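Local atomic coordinates of myosin regulatory light chain (Physarum polycephalum, PDB entry 2BL0), a protein that probably binds calcium through EF-hand motifs as a light chain in the regulatory domain of a myosin II motor. Residues 1-4 with 5-8; 13-16 with 17-21; 37-40 with 41-44; 54-57 with 58-61. All coordinates share one frame; numbering follows the deposited sequence.

Contact 1 (1-4 with 5-8)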
ATOM      1  N   THR B   1     -16.397   0.227   6.753  1.00 22.02           N
ATOM      2  CA  THR B   1     -16.597   1.060   5.538  1.00 21.74           C
ATOM      3  C   THR B   1     -15.332   1.876   5.237  1.00 20.52           C
ATOM      4  O   THR B   1     -14.690   2.372   6.145  1.00 20.99           O
ATOM      5  CB  THR B   1     -17.837   1.969   5.746  1.00 22.20           C
ATOM      6  OG1 THR B   1     -18.207   2.583   4.511  1.00 22.99           O
ATOM      7  CG2 THR B   1     -17.551   3.151   6.718  1.00 22.95           C
ATOM      8  N   ALA B   2     -14.975   2.015   3.962  1.00 19.03           N
ATOM      9  CA  ALA B   2     -13.719   2.684   3.612  1.00 17.97           C
ATOM     10  C   ALA B   2     -13.661   4.123   4.122  1.00 16.75           C
ATOM     11  O   ALA B   2     -14.570   4.905   3.871  1.00 17.72           O
ATOM     12  CB  ALA B   2     -13.494   2.659   2.104  1.00 17.37           C
ATOM     13  N   SER B   3     -12.587   4.464   4.827  1.00 15.23           N
ATOM     14  CA  SER B   3     -12.290   5.850   5.204  1.00 13.63           C
ATOM     15  C   SER B   3     -11.995   6.711   3.981  1.00 12.97           C
ATOM     16  O   SER B   3     -11.806   6.199   2.878  1.00 12.00           O
ATOM     17  CB  SER B   3     -11.056   5.907   6.108  1.00 14.13           C
ATOM     18  OG  SER B   3      -9.875   5.695   5.348  1.00 11.72           O
ATOM     19  N   ALA B   4     -11.919   8.018   4.197  1.00 11.96           N
ATOM     20  CA  ALA B   4     -11.548   8.957   3.143  1.00 11.69           C
ATOM     21  C   ALA B   4     -10.165   8.658   2.585  1.00 11.29           C
ATOM     22  O   ALA B   4      -9.949   8.771   1.388  1.00  9.90           O
ATOM     23  CB  ALA B   4     -11.591  10.391   3.659  1.00 12.37           C
ATOM     24  N   ASP B   5      -9.231   8.294   3.466  1.00 10.74           N
ATOM     25  CA  ASP B   5      -7.865   8.002   3.051  1.00 10.96           C
ATOM     26  C   ASP B   5      -7.849   6.745   2.205  1.00  9.75           C
ATOM     27  O   ASP B   5      -7.119   6.681   1.230  1.00 10.01           O
ATOM     28  CB  ASP B   5      -6.920   7.843   4.253  1.00 11.53           C
ATOM     29  CG  ASP B   5      -6.573   9.167   4.918  1.00 13.72           C
ATOM     30  OD1 ASP B   5      -6.672  10.238   4.277  1.00 16.64           O
ATOM     31  OD2 ASP B   5      -6.182   9.225   6.107  1.00 18.11           O
ATOM     32  N   GLN B   6      -8.661   5.763   2.570  1.00  9.15           N
ATOM     33  CA  GLN B   6      -8.731   4.512   1.824  1.00  8.59           C
ATOM     34  C   GLN B   6      -9.376   4.739   0.465  1.00  7.80           C
ATOM     35  O   GLN B   6      -8.977   4.131  -0.514  1.00  6.95           O
ATOM     36  CB  GLN B   6      -9.500   3.440   2.591  1.00  8.22           C
ATOM     37  CG  GLN B   6      -8.722   2.808   3.746  1.00  9.75           C
ATOM     38  CD  GLN B   6      -9.584   1.893   4.585  1.00 11.50           C
ATOM     39  OE1 GLN B   6     -10.666   2.282   5.003  1.00  9.85           O
ATOM     40  NE2 GLN B   6      -9.097   0.683   4.852  1.00 14.53           N
ATOM     41  N   ILE B   7     -10.390   5.603   0.411  1.00  7.24           N
ATOM     42  CA  ILE B   7     -11.028   5.929  -0.865  1.00  7.04           C
ATOM     43  C   ILE B   7     -10.037   6.646  -1.792  1.00  6.79           C
ATOM     44  O   ILE B   7      -9.924   6.304  -2.970  1.00  5.58           O
ATOM     45  CB  ILE B   7     -12.335   6.761  -0.662  1.00  7.02           C
ATOM     46  CG1 ILE B   7     -13.399   5.922   0.049  1.00  7.15           C
ATOM     47  CG2 ILE B   7     -12.885   7.193  -1.981  1.00  6.91           C
ATOM     48  CD1 ILE B   7     -14.548   6.734   0.650  1.00  7.75           C
ATOM     49  N   GLN B   8      -9.298   7.616  -1.261  1.00  7.08           N
ATOM     50  CA  GLN B   8      -8.280   8.299  -2.069  1.00  8.04           C
ATOM     51  C   GLN B   8      -7.206   7.336  -2.585  1.00  7.03           C
ATOM     52  O   GLN B   8      -6.802   7.393  -3.739  1.00  6.48           O
ATOM     53  CB  GLN B   8      -7.615   9.419  -1.269  1.00  8.52           C
ATOM     54  CG  GLN B   8      -6.494  10.129  -2.026  1.00 12.04           C
ATOM     55  CD  GLN B   8      -5.910  11.279  -1.234  1.00 16.26           C
ATOM     56  OE1 GLN B   8      -5.777  12.387  -1.747  1.00 19.91           O
ATOM     57  NE2 GLN B   8      -5.562  11.017   0.008  1.00 17.92           N
TER
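S3 and Q6 meet across the first turn of helix 4-14, where the chain passes from an extended backbone at A2 and S3 into helical angles from A4 on, and S3 O takes I7 N as A4 O takes Q8 N. S3 is the N-cap. Its OG accepts from Q6 N at 3.0 Å, a fairly straight bond with an N-H...O angle of 158°. OG reaches that N-H because it sits between the backbone N and the carbonyl carbon of S3 (chi1 75°). Q6 returns the bond: its OE1 accepts from S3 N at 2.9 Å. This N-H lies in the plane of the Q6 amide and meets a lone pair of OE1. The two reciprocal bonds make a capping box. With CG beside its own backbone N (chi1 -76°) and the chain extended beyond, Q6 carries its amide to S3 N. CG of Q6 passes 3.5 Å from S3 OG, and OE1 also rests 3.4 Å from A2 CA. On another side of the turn A2 CB packs against I7 CG1 at 3.9 Å. I7 goes on to touch F60, K61 and Y64 of helix 57-64, and A2 N donates to Y64 OH. This is the entering helix of the first EF-hand. The chemistry is that of a neutral cap: a hydroxyl and an amide oxygen satisfy two N-H groups at the helix start, without a formal charge.

Contact 2 (13-16 with 17-21). With CA (calcium ion), chain D.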
ATOM      1  N   ILE B  13      -4.723   4.359  -7.129  1.00  5.52           N
ATOM      2  CA  ILE B  13      -4.268   3.098  -7.706  1.00  5.72           C
ATOM      3  C   ILE B  13      -4.888   2.871  -9.088  1.00  5.72           C
ATOM      4  O   ILE B  13      -4.201   2.436 -10.005  1.00  5.82           O
ATOM      5  CB  ILE B  13      -4.532   1.920  -6.725  1.00  6.51           C
ATOM      6  CG1 ILE B  13      -3.515   1.958  -5.573  1.00  6.54           C
ATOM      7  CG2 ILE B  13      -4.450   0.577  -7.419  1.00  6.94           C
ATOM      8  CD1 ILE B  13      -3.912   1.118  -4.410  1.00  7.48           C
ATOM      9  N   PHE B  14      -6.171   3.201  -9.235  1.00  4.99           N
ATOM     10  CA  PHE B  14      -6.864   3.113 -10.511  1.00  5.26           C
ATOM     11  C   PHE B  14      -6.402   4.180 -11.505  1.00  5.48           C
ATOM     12  O   PHE B  14      -6.431   3.947 -12.709  1.00  5.52           O
ATOM     13  CB  PHE B  14      -8.378   3.194 -10.321  1.00  4.88           C
ATOM     14  CG  PHE B  14      -9.013   1.878  -9.974  1.00  4.53           C
ATOM     15  CD1 PHE B  14      -8.999   1.392  -8.678  1.00  5.58           C
ATOM     16  CD2 PHE B  14      -9.622   1.120 -10.960  1.00  8.35           C
ATOM     17  CE1 PHE B  14      -9.570   0.148  -8.365  1.00  6.44           C
ATOM     18  CE2 PHE B  14     -10.174  -0.100 -10.670  1.00  7.97           C
ATOM     19  CZ  PHE B  14     -10.158  -0.599  -9.378  1.00  7.90           C
ATOM     20  N   ASP B  15      -5.980   5.337 -11.000  1.00  6.18           N
ATOM     21  CA  ASP B  15      -5.567   6.468 -11.842  1.00  6.59           C
ATOM     22  C   ASP B  15      -4.084   6.287 -12.155  1.00  8.05           C
ATOM     23  O   ASP B  15      -3.218   6.984 -11.615  1.00  8.22           O
ATOM     24  CB  ASP B  15      -5.827   7.783 -11.115  1.00  5.65           C
ATOM     25  CG  ASP B  15      -5.465   9.005 -11.937  1.00  5.47           C
ATOM     26  OD1 ASP B  15      -5.415   8.919 -13.185  1.00  5.93           O
ATOM     27  OD2 ASP B  15      -5.248  10.118 -11.392  1.00  6.82           O
ATOM     28  N   LYS B  16      -3.806   5.344 -13.041  1.00  9.04           N
ATOM     29  CA  LYS B  16      -2.424   4.935 -13.306  1.00 10.58           C
ATOM     30  C   LYS B  16      -1.564   6.064 -13.892  1.00 10.10           C
ATOM     31  O   LYS B  16      -0.356   6.147 -13.602  1.00 10.53           O
ATOM     32  CB  LYS B  16      -2.423   3.699 -14.208  1.00 11.20           C
ATOM     33  CG  LYS B  16      -2.878   2.425 -13.464  1.00 13.64           C
ATOM     34  CD  LYS B  16      -2.549   1.154 -14.249  1.00 17.77           C
ATOM     35  CE  LYS B  16      -3.329  -0.067 -13.731  1.00 21.03           C
ATOM     36  NZ  LYS B  16      -4.278  -0.630 -14.748  1.00 23.72           N
ATOM     37  N   ASP B  17      -2.181   6.943 -14.682  1.00  9.63           N
ATOM     38  CA  ASP B  17      -1.451   8.050 -15.333  1.00  9.17           C
ATOM     39  C   ASP B  17      -1.509   9.379 -14.547  1.00  8.84           C
ATOM     40  O   ASP B  17      -0.973  10.398 -14.985  1.00  8.37           O
ATOM     41  CB  ASP B  17      -1.888   8.220 -16.803  1.00  9.57           C
ATOM     42  CG  ASP B  17      -3.291   8.761 -16.960  1.00 10.33           C
ATOM     43  OD1 ASP B  17      -4.053   8.743 -15.983  1.00  5.47           O
ATOM     44  OD2 ASP B  17      -3.743   9.215 -18.036  1.00 13.20           O
ATOM     45  N   ASN B  18      -2.142   9.357 -13.373  1.00  7.84           N
ATOM     46  CA  ASN B  18      -2.065  10.466 -12.414  1.00  8.43           C
ATOM     47  C   ASN B  18      -2.643  11.785 -12.925  1.00  7.68           C
ATOM     48  O   ASN B  18      -2.151  12.858 -12.580  1.00  7.15           O
ATOM     49  CB  ASN B  18      -0.619  10.689 -11.942  1.00  8.78           C
ATOM     50  CG  ASN B  18      -0.006   9.447 -11.342  1.00 11.05           C
ATOM     51  OD1 ASN B  18       0.980   8.921 -11.853  1.00 16.06           O
ATOM     52  ND2 ASN B  18      -0.577   8.977 -10.254  1.00 10.94           N
ATOM     53  N   ASP B  19      -3.695  11.710 -13.737  1.00  7.22           N
ATOM     54  CA  ASP B  19      -4.323  12.930 -14.254  1.00  7.15           C
ATOM     55  C   ASP B  19      -5.589  13.323 -13.486  1.00  7.33           C
ATOM     56  O   ASP B  19      -6.247  14.283 -13.833  1.00  7.84           O
ATOM     57  CB  ASP B  19      -4.560  12.848 -15.768  1.00  7.19           C
ATOM     58  CG  ASP B  19      -5.708  11.956 -16.167  1.00  7.21           C
ATOM     59  OD1 ASP B  19      -6.187  11.127 -15.367  1.00  6.56           O
ATOM     60  OD2 ASP B  19      -6.223  12.018 -17.292  1.00 11.25           O
ATOM     61  N   GLY B  20      -5.907  12.590 -12.422  1.00  7.81           N
ATOM     62  CA  GLY B  20      -7.072  12.884 -11.605  1.00  7.33           C
ATOM     63  C   GLY B  20      -8.386  12.333 -12.132  1.00  6.98           C
ATOM     64  O   GLY B  20      -9.441  12.633 -11.557  1.00  6.69           O
ATOM     65  N   LYS B  21      -8.319  11.517 -13.178  1.00  7.34           N
ATOM     66  CA  LYS B  21      -9.512  10.928 -13.801  1.00  8.10           C
ATOM     67  C   LYS B  21      -9.386   9.421 -13.960  1.00  7.79           C
ATOM     68  O   LYS B  21      -8.325   8.894 -14.256  1.00  6.66           O
ATOM     69  CB  LYS B  21      -9.775  11.543 -15.175  1.00  8.73           C
ATOM     70  CG  LYS B  21     -10.061  13.027 -15.152  1.00 11.73           C
ATOM     71  CD  LYS B  21     -11.372  13.378 -14.476  1.00 15.39           C
ATOM     72  CE  LYS B  21     -12.263  14.235 -15.366  1.00 18.00           C
ATOM     73  NZ  LYS B  21     -11.520  15.237 -16.125  1.00 20.14           N
TER
HETATM   74 CA    CA D1146      -6.279   8.722 -15.225  1.00 29.00          CA
HETATM   75  O   HOH W   1      -7.184   8.859 -17.251  1.00 42.79           O
HETATM   76  O   HOH W   2      -6.696   6.472 -15.351  1.00 38.85           O
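D15, D17 and D19 each give OD1 to one calcium ion, at 2.2 Å from D15 OD1 and 2.4 Å from D17 OD1. K21 adds its backbone O at 2.3 Å, and two waters complete the six ligands found here. Each aspartate binds through one oxygen. The D15 carboxylate swings into the loop with CG anti to the backbone N (chi1 -178°). Its OD1 lies 3.1 Å from D17 OD1; the calcium draws these like-charged oxygens together.

Hydrogen bonds hold the loop round the ion. D15 OD2 accepts from G20 N at 2.8 Å, on the syn side and 27° out of the carboxylate plane. D15 OD1 takes a weak bond from D19 N. D19 OD1 accepts from K21 N at 3.1 Å, from above its carboxylate plane, which makes an Asx turn. A type I turn from D15 to N18 is closed by N18 N on D15 O, and at the backbone angles of G20 a CB would press on the carbonyl O of D19.

This is the start of an EF-hand calcium loop after helix 4-14. With both oxygens of D15 engaged, one on the metal and one on the backbone, its carboxylate is fixed in rotation, and the calcium probably offsets much of the charge of the three aspartates.

Contact 3 (37-40 with 41-44)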
ATOM      1  N   ASN B  37     -21.026  -3.625  -3.587  1.00  5.98           N
ATOM      2  CA  ASN B  37     -21.334  -4.571  -4.662  1.00  5.73           C
ATOM      3  C   ASN B  37     -22.599  -4.200  -5.452  1.00  6.25           C
ATOM      4  O   ASN B  37     -23.649  -4.815  -5.282  1.00  5.98           O
ATOM      5  CB  ASN B  37     -21.585  -5.958  -4.071  1.00  5.79           C
ATOM      6  CG  ASN B  37     -20.351  -6.597  -3.470  1.00  4.70           C
ATOM      7  OD1 ASN B  37     -19.219  -6.139  -3.675  1.00  6.67           O
ATOM      8  ND2 ASN B  37     -20.571  -7.681  -2.707  1.00  4.89           N
ATOM      9  N   PRO B  38     -22.502  -3.246  -6.371  1.00  5.76           N
ATOM     10  CA  PRO B  38     -23.649  -2.916  -7.205  1.00  5.74           C
ATOM     11  C   PRO B  38     -23.948  -4.048  -8.175  1.00  5.08           C
ATOM     12  O   PRO B  38     -23.030  -4.692  -8.693  1.00  4.96           O
ATOM     13  CB  PRO B  38     -23.176  -1.677  -7.973  1.00  5.12           C
ATOM     14  CG  PRO B  38     -21.750  -1.802  -8.004  1.00  5.50           C
ATOM     15  CD  PRO B  38     -21.313  -2.463  -6.736  1.00  6.16           C
ATOM     16  N   THR B  39     -25.222  -4.252  -8.453  1.00  5.06           N
ATOM     17  CA  THR B  39     -25.611  -5.115  -9.562  1.00  5.23           C
ATOM     18  C   THR B  39     -25.343  -4.335 -10.837  1.00  5.07           C
ATOM     19  O   THR B  39     -25.102  -3.125 -10.786  1.00  3.55           O
ATOM     20  CB  THR B  39     -27.075  -5.500  -9.484  1.00  5.55           C
ATOM     21  OG1 THR B  39     -27.897  -4.337  -9.662  1.00  7.05           O
ATOM     22  CG2 THR B  39     -27.438  -6.053  -8.099  1.00  5.86           C
ATOM     23  N   ASN B  40     -25.412  -5.020 -11.980  1.00  5.85           N
ATOM     24  CA  ASN B  40     -25.230  -4.375 -13.271  1.00  6.23           C
ATOM     25  C   ASN B  40     -26.245  -3.267 -13.476  1.00  6.40           C
ATOM     26  O   ASN B  40     -25.905  -2.217 -14.019  1.00  5.45           O
ATOM     27  CB  ASN B  40     -25.386  -5.367 -14.424  1.00  6.91           C
ATOM     28  CG  ASN B  40     -24.182  -6.245 -14.615  1.00  7.02           C
ATOM     29  OD1 ASN B  40     -23.309  -6.352 -13.739  1.00 11.24           O
ATOM     30  ND2 ASN B  40     -24.132  -6.908 -15.777  1.00 10.03           N
ATOM     31  N   ALA B  41     -27.500  -3.533 -13.071  1.00  7.05           N
ATOM     32  CA  ALA B  41     -28.603  -2.565 -13.174  1.00  7.28           C
ATOM     33  C   ALA B  41     -28.308  -1.296 -12.386  1.00  6.97           C
ATOM     34  O   ALA B  41     -28.446  -0.177 -12.890  1.00  7.58           O
ATOM     35  CB  ALA B  41     -29.910  -3.197 -12.643  1.00  8.14           C
ATOM     36  N   GLU B  42     -27.895  -1.492 -11.137  1.00  7.24           N
ATOM     37  CA  GLU B  42     -27.605  -0.388 -10.245  1.00  7.17           C
ATOM     38  C   GLU B  42     -26.453   0.430 -10.787  1.00  6.41           C
ATOM     39  O   GLU B  42     -26.499   1.665 -10.817  1.00  5.89           O
ATOM     40  CB  GLU B  42     -27.279  -0.910  -8.848  1.00  7.99           C
ATOM     41  CG  GLU B  42     -28.511  -1.451  -8.145  1.00  9.82           C
ATOM     42  CD  GLU B  42     -28.211  -2.312  -6.923  1.00 13.87           C
ATOM     43  OE1 GLU B  42     -27.029  -2.615  -6.631  1.00 10.53           O
ATOM     44  OE2 GLU B  42     -29.210  -2.718  -6.267  1.00 16.98           O
ATOM     45  N   LEU B  43     -25.408  -0.262 -11.223  1.00  5.59           N
ATOM     46  CA  LEU B  43     -24.233   0.413 -11.767  1.00  6.14           C
ATOM     47  C   LEU B  43     -24.598   1.185 -13.005  1.00  6.25           C
ATOM     48  O   LEU B  43     -24.102   2.285 -13.214  1.00  6.36           O
ATOM     49  CB  LEU B  43     -23.124  -0.588 -12.107  1.00  5.63           C
ATOM     50  CG  LEU B  43     -21.777  -0.042 -12.576  1.00  5.32           C
ATOM     51  CD1 LEU B  43     -21.219   1.003 -11.625  1.00  6.02           C
ATOM     52  CD2 LEU B  43     -20.818  -1.187 -12.767  1.00  4.53           C
ATOM     53  N   ASN B  44     -25.458   0.609 -13.837  1.00  6.29           N
ATOM     54  CA  ASN B  44     -25.879   1.312 -15.044  1.00  7.68           C
ATOM     55  C   ASN B  44     -26.646   2.582 -14.770  1.00  6.45           C
ATOM     56  O   ASN B  44     -26.457   3.576 -15.466  1.00  5.75           O
ATOM     57  CB  ASN B  44     -26.670   0.387 -15.932  1.00  8.19           C
ATOM     58  CG  ASN B  44     -25.852  -0.077 -17.073  1.00 13.37           C
ATOM     59  OD1 ASN B  44     -24.867  -0.793 -16.873  1.00 16.01           O
ATOM     60  ND2 ASN B  44     -26.188   0.397 -18.285  1.00 14.82           N
TER
HETATM   61  O   HOH W   3     -26.413  -4.293  -4.767  1.00 39.56           O
HETATM   62  O   HOH W   4     -28.657  -6.288 -12.322  1.00 33.03           O
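The carboxylate of E42 is met from above its plane: T39 N donates to E42 OE1 at 3.0 Å from 49° out of it. P38 CA lies 3.4 Å from the same oxygen. A water also donates to E42 OE1, at 2.6 Å, and to N37 O, so OE1 is gripped by two donors. The T39 side chain crosses that of E42 at a slant, CG2 3.8 Å from OE1. In return T39 OG1 accepts from E42 N at 3.2 Å, with an N-H...O angle of 165°. A chi1 of 66° turns the hydroxyl toward this N-H. T39 is thus the N-cap of helix 40-50, and the pair forms a capping box. An alanine here would remove OG1 and is likely to leave E42 N without its capping acceptor and the E42 CG methylene with less to pack on. A negative carboxylate at the helix start probably also suits the helix dipole. L43 N bonds to T39 O in the first turn, and P38 CB packs loosely on L43 CB at 4.3 Å. The P38 carbonyl accepts from R32 of helix 27-33, while the N37 side-chain amide is bonded to Q74.

Contact 4 (54-57 with 58-61); sequences EFDL and ATFK
F55 lays its ring beside that of F60, CE2 of F55 reaching F60 CD1 at 3.8 Å. The ring planes are inclined at 39° and their centroids are 5.8 Å apart, an oblique pair. CB of F55 meets the methyl CG2 of T59, also at 3.8 Å. Beyond the pair, F55 touches L27, and F60 reaches L27, A30 and L31 of helix 27-33 and F11 of helix 4-14.

D56 caps the helix that follows. Its OD1 accepts from T59 N at 3.1 Å, met nearly along the C-O axis, and the D56 and T59 side chains run nearly perpendicular to each other. A chi1 of 66° turns the D56 carboxylate toward the first turn. D56 is the N-cap of helix 57-64, directly after strand 54-55, which pairs with strand 22-23 as in the short sheet joining the loops of an EF-hand pair. Replacing D56 with a valine would probably leave T59 N without its side-chain acceptor and fray the start of the helix. A water accepts from D56 N and lies 2.8 Å from T59 OG1, bridging the two residues.

On another side L57 and K61 lie one turn apart. L57 CG touches K61 CE at 3.8 Å, and this CE methylene of the lysine rests against the leucine branches. L57 CD1 comes to the edge of the F60 ring, near its plane.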
ATOM      1  N   GLU B  54     -15.541   9.560 -17.796  1.00  9.85           N
ATOM      2  CA  GLU B  54     -14.589   9.408 -16.678  1.00 10.11           C
ATOM      3  C   GLU B  54     -15.114  10.083 -15.424  1.00  9.51           C
ATOM      4  O   GLU B  54     -16.079  10.854 -15.479  1.00  9.79           O
ATOM      5  CB  GLU B  54     -13.207   9.992 -17.032  1.00 11.06           C
ATOM      6  CG  GLU B  54     -13.204  10.890 -18.235  1.00 14.53           C
ATOM      7  CD  GLU B  54     -11.902  11.634 -18.428  1.00 16.86           C
ATOM      8  OE1 GLU B  54     -11.970  12.851 -18.736  1.00 21.96           O
ATOM      9  OE2 GLU B  54     -10.828  11.012 -18.291  1.00 17.93           O
ATOM     10  N   PHE B  55     -14.492   9.782 -14.285  1.00  7.99           N
ATOM     11  CA  PHE B  55     -14.874  10.395 -13.016  1.00  7.04           C
ATOM     12  C   PHE B  55     -13.647  10.777 -12.196  1.00  5.91           C
ATOM     13  O   PHE B  55     -12.592  10.172 -12.330  1.00  5.73           O
ATOM     14  CB  PHE B  55     -15.802   9.481 -12.197  1.00  6.99           C
ATOM     15  CG  PHE B  55     -15.193   8.155 -11.809  1.00  7.07           C
ATOM     16  CD1 PHE B  55     -15.202   7.074 -12.688  1.00  7.19           C
ATOM     17  CD2 PHE B  55     -14.617   7.983 -10.553  1.00  6.09           C
ATOM     18  CE1 PHE B  55     -14.639   5.837 -12.293  1.00  6.04           C
ATOM     19  CE2 PHE B  55     -14.056   6.755 -10.168  1.00  6.27           C
ATOM     20  CZ  PHE B  55     -14.060   5.693 -11.052  1.00  7.77           C
ATOM     21  N   ASP B  56     -13.807  11.781 -11.350  1.00  6.26           N
ATOM     22  CA  ASP B  56     -12.740  12.243 -10.445  1.00  6.01           C
ATOM     23  C   ASP B  56     -12.966  11.755  -9.015  1.00  5.72           C
ATOM     24  O   ASP B  56     -13.940  11.062  -8.729  1.00  5.13           O
ATOM     25  CB  ASP B  56     -12.536  13.765 -10.531  1.00  6.77           C
ATOM     26  CG  ASP B  56     -13.721  14.584 -10.037  1.00  8.44           C
ATOM     27  OD1 ASP B  56     -14.642  14.063  -9.380  1.00  7.78           O
ATOM     28  OD2 ASP B  56     -13.776  15.826 -10.234  1.00 10.64           O
ATOM     29  N   LEU B  57     -12.050  12.110  -8.121  1.00  5.46           N
ATOM     30  CA  LEU B  57     -12.071  11.591  -6.766  1.00  5.86           C
ATOM     31  C   LEU B  57     -13.300  12.044  -6.003  1.00  5.62           C
ATOM     32  O   LEU B  57     -13.907  11.248  -5.308  1.00  5.80           O
ATOM     33  CB  LEU B  57     -10.811  12.013  -6.003  1.00  5.31           C
ATOM     34  CG  LEU B  57     -10.772  11.657  -4.512  1.00  5.46           C
ATOM     35  CD1 LEU B  57     -10.861  10.149  -4.304  1.00  6.07           C
ATOM     36  CD2 LEU B  57      -9.538  12.250  -3.852  1.00  8.68           C
ATOM     37  N   ALA B  58     -13.674  13.313  -6.152  1.00  6.07           N
ATOM     38  CA  ALA B  58     -14.840  13.872  -5.459  1.00  6.07           C
ATOM     39  C   ALA B  58     -16.081  13.091  -5.823  1.00  6.12           C
ATOM     40  O   ALA B  58     -16.876  12.756  -4.964  1.00  5.54           O
ATOM     41  CB  ALA B  58     -15.023  15.356  -5.786  1.00  6.96           C
ATOM     42  N   THR B  59     -16.218  12.779  -7.104  1.00  6.45           N
ATOM     43  CA  THR B  59     -17.310  11.955  -7.600  1.00  6.39           C
ATOM     44  C   THR B  59     -17.283  10.534  -7.030  1.00  6.26           C
ATOM     45  O   THR B  59     -18.289  10.010  -6.534  1.00  6.60           O
ATOM     46  CB  THR B  59     -17.267  11.944  -9.127  1.00  6.10           C
ATOM     47  OG1 THR B  59     -17.644  13.255  -9.618  1.00  8.47           O
ATOM     48  CG2 THR B  59     -18.285  10.980  -9.714  1.00  5.18           C
ATOM     49  N   PHE B  60     -16.114   9.919  -7.057  1.00  6.21           N
ATOM     50  CA  PHE B  60     -15.957   8.577  -6.547  1.00  5.73           C
ATOM     51  C   PHE B  60     -16.400   8.526  -5.098  1.00  6.48           C
ATOM     52  O   PHE B  60     -17.103   7.604  -4.709  1.00  6.40           O
ATOM     53  CB  PHE B  60     -14.500   8.152  -6.665  1.00  6.01           C
ATOM     54  CG  PHE B  60     -14.222   6.741  -6.234  1.00  5.73           C
ATOM     55  CD1 PHE B  60     -15.005   5.668  -6.681  1.00  7.28           C
ATOM     56  CD2 PHE B  60     -13.128   6.466  -5.444  1.00  5.48           C
ATOM     57  CE1 PHE B  60     -14.683   4.373  -6.306  1.00  7.67           C
ATOM     58  CE2 PHE B  60     -12.824   5.176  -5.078  1.00  7.58           C
ATOM     59  CZ  PHE B  60     -13.600   4.136  -5.515  1.00  6.75           C
ATOM     60  N   LYS B  61     -15.981   9.513  -4.303  1.00  6.56           N
ATOM     61  CA  LYS B  61     -16.385   9.575  -2.885  1.00  7.25           C
ATOM     62  C   LYS B  61     -17.889   9.634  -2.728  1.00  7.50           C
ATOM     63  O   LYS B  61     -18.467   8.897  -1.924  1.00  7.39           O
ATOM     64  CB  LYS B  61     -15.754  10.794  -2.217  1.00  7.97           C
ATOM     65  CG  LYS B  61     -14.299  10.608  -1.896  1.00  8.97           C
ATOM     66  CD  LYS B  61     -13.699  11.905  -1.355  1.00 10.49           C
ATOM     67  CE  LYS B  61     -12.252  11.729  -0.995  1.00 13.72           C
ATOM     68  NZ  LYS B  61     -11.703  12.926  -0.306  1.00 13.41           N
TER
HETATM   69  O   HOH W   5     -16.343  13.274 -12.085  1.00 27.50           O

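Contacts 1 and 2 stand at the two ends of helix 4-14, their centres about 16 Å apart: one opens the helix, the other leads it into the calcium loop. Contact 4 touches both. I7 CG2 of contact 1 packs on F60 CD2 at 3.5 Å, which joins the entering helix to helix 57-64. Toward contact 2, D56 CB lies 3.5 Å from G20 O, and K21 NZ forms a long, weak ion pair with E54 OE1. The D56 side chain is about 9 Å from the calcium ion. Contact 3 stands apart, its centre about 17 Å from that of contact 4 and about 23 Å from that of contact 2; it starts helix 40-50, which precedes strand 54-55.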